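Local coordinates for Old Yellow Enzyme (Pichia, PDB 6AGZ), which probably uses bound flavin mononucleotide to reduce the activated carbon-carbon double bonds of enone compounds asymmetrically, at residues S375-L380 / A395-T400. Numbering follows the deposited sequence.
Sequences SNDGYL and AIALKT
With CG of N376 anti to its own carbonyl carbon (chi1 -67°) and the amide turned by a chi2 of -20°, ND2 is carried to the backbone of I396 in the short helix 395-398. Both segments belong to the C-terminal part of this TIM-barrel flavoprotein, after the last barrel strand, 338-341. The bond from ND2 to I396 O is 3.0 Å long and lies almost in the amide plane of N376. ND2 sits 26° out of the plane of the I396 carbonyl, and K399 N reaches the same oxygen from the opposite face of that plane, so two donors grip it. Asparagine suits this buried place because its amide donates and accepts at once: OD1 takes a hydrogen bond from S48 on helix 47-57, tying three parts of the chain together. A leucine in its place would probably leave I396 O with one donor fewer and the S48 hydroxyl without its acceptor. Next to the amide, the CB atoms of D377 and A397 touch at 4.2 Å, and the small methyl of A397 is consistent with the backbones lying 4.3 Å apart between the CA atoms of D377 and A397. The carboxylate of D377 serves other partners, a salt bridge to R369 and a hydrogen bond to S392. S375 suits the start of the turn, its OG accepting from D377 N in an ST turn. One water completes the junction: it accepts from N376 N and donates to A397 O and to K399 O, the last at 2.6 Å from the water oxygen.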
loop_
_atom_site.group_PDB
_atom_site.type_symbol
_atom_site.label_atom_id
_atom_site.label_comp_id
_atom_site.label_asym_id
_atom_site.label_seq_id
_atom_site.Cartn_x
_atom_site.Cartn_y
_atom_site.Cartn_z
ATOM N N SER A 375 -18.592 25.539 28.122
ATOM C CA SER A 375 -19.946 26.059 27.994
ATOM C C SER A 375 -20.894 24.956 27.547
ATOM O O SER A 375 -20.562 24.158 26.664
ATOM C CB SER A 375 -20.000 27.223 26.997
ATOM O OG SER A 375 -21.336 27.637 26.768
ATOM N N ASN A 376 -22.078 24.917 28.162
ATOM C CA ASN A 376 -23.126 24.000 27.733
ATOM C C ASN A 376 -23.819 24.452 26.456
ATOM O O ASN A 376 -24.537 23.653 25.846
ATOM C CB ASN A 376 -24.173 23.831 28.837
ATOM C CG ASN A 376 -23.629 23.114 30.054
ATOM O OD1 ASN A 376 -22.616 22.421 29.976
ATOM N ND2 ASN A 376 -24.304 23.273 31.186
ATOM N N ASP A 377 -23.632 25.707 26.050
ATOM C CA ASP A 377 -24.255 26.205 24.830
ATOM C C ASP A 377 -23.713 25.459 23.618
ATOM O O ASP A 377 -22.499 25.395 23.403
ATOM C CB ASP A 377 -24.009 27.706 24.691
ATOM C CG ASP A 377 -24.761 28.313 23.524
ATOM O OD1 ASP A 377 -25.771 27.720 23.093
ATOM O OD2 ASP A 377 -24.341 29.384 23.038
ATOM N N GLY A 378 -24.620 24.895 22.824
ATOM C CA GLY A 378 -24.220 24.040 21.725
ATOM C C GLY A 378 -23.609 22.725 22.144
ATOM O O GLY A 378 -23.063 22.010 21.298
ATOM N N TYR A 379 -23.680 22.387 23.430
ATOM C CA TYR A 379 -23.148 21.145 23.971
ATOM C C TYR A 379 -24.234 20.279 24.588
ATOM O O TYR A 379 -24.330 19.087 24.271
ATOM C CB TYR A 379 -22.057 21.459 25.009
ATOM C CG TYR A 379 -21.284 20.255 25.499
ATOM C CD1 TYR A 379 -20.264 19.702 24.734
ATOM C CD2 TYR A 379 -21.558 19.685 26.734
ATOM C CE1 TYR A 379 -19.551 18.607 25.179
ATOM C CE2 TYR A 379 -20.848 18.590 27.189
ATOM C CZ TYR A 379 -19.846 18.055 26.407
ATOM O OH TYR A 379 -19.138 16.965 26.855
ATOM N N LEU A 380 -25.061 20.851 25.465
ATOM C CA LEU A 380 -26.195 20.152 26.058
ATOM C C LEU A 380 -27.529 20.762 25.648
ATOM O O LEU A 380 -28.574 20.334 26.151
ATOM C CB LEU A 380 -26.079 20.142 27.585
ATOM C CG LEU A 380 -24.965 19.294 28.198
ATOM C CD1 LEU A 380 -24.961 19.437 29.711
ATOM C CD2 LEU A 380 -25.122 17.836 27.795
ATOM N N ALA A 395 -31.536 27.903 30.549
ATOM C CA ALA A 395 -30.988 27.555 31.857
ATOM C C ALA A 395 -29.731 26.705 31.722
ATOM O O ALA A 395 -28.700 27.003 32.337
ATOM C CB ALA A 395 -32.044 26.831 32.692
ATOM N N ILE A 396 -29.795 25.638 30.923
ATOM C CA ILE A 396 -28.636 24.762 30.777
ATOM C C ILE A 396 -27.501 25.485 30.063
ATOM O O ILE A 396 -26.330 25.336 30.429
ATOM C CB ILE A 396 -29.023 23.461 30.047
ATOM C CG1 ILE A 396 -30.401 23.592 29.399
ATOM C CG2 ILE A 396 -28.971 22.275 30.999
ATOM C CD1 ILE A 396 -30.340 23.970 27.947
ATOM N N ALA A 397 -27.828 26.288 29.044
ATOM C CA ALA A 397 -26.793 26.964 28.266
ATOM C C ALA A 397 -25.931 27.875 29.131
ATOM O O ALA A 397 -24.745 28.064 28.839
ATOM C CB ALA A 397 -27.427 27.763 27.127
ATOM N N LEU A 398 -26.499 28.442 30.192
ATOM C CA LEU A 398 -25.777 29.353 31.068
ATOM C C LEU A 398 -25.344 28.708 32.378
ATOM O O LEU A 398 -24.672 29.364 33.181
ATOM C CB LEU A 398 -26.630 30.592 31.355
ATOM C CG LEU A 398 -26.954 31.449 30.130
ATOM C CD1 LEU A 398 -27.940 32.551 30.481
ATOM C CD2 LEU A 398 -25.680 32.034 29.537
ATOM N N LYS A 399 -25.708 27.451 32.616
ATOM C CA LYS A 399 -25.246 26.762 33.813
ATOM C C LYS A 399 -23.761 26.443 33.690
ATOM O O LYS A 399 -23.288 25.999 32.640
ATOM C CB LYS A 399 -26.042 25.477 34.037
ATOM C CG LYS A 399 -26.102 25.035 35.495
ATOM C CD LYS A 399 -26.303 23.531 35.626
ATOM C CE LYS A 399 -27.530 23.052 34.871
ATOM N NZ LYS A 399 -28.785 23.287 35.635
ATOM N N THR A 400 -23.024 26.677 34.767
ATOM C CA THR A 400 -21.582 26.465 34.750
ATOM C C THR A 400 -21.274 24.996 35.018
ATOM O O THR A 400 -21.732 24.454 36.030
ATOM C CB THR A 400 -20.901 27.343 35.791
ATOM O OG1 THR A 400 -21.505 28.642 35.788
ATOM C CG2 THR A 400 -19.420 27.486 35.475
HETATM O O HOH W 1 -22.543 26.692 30.268
#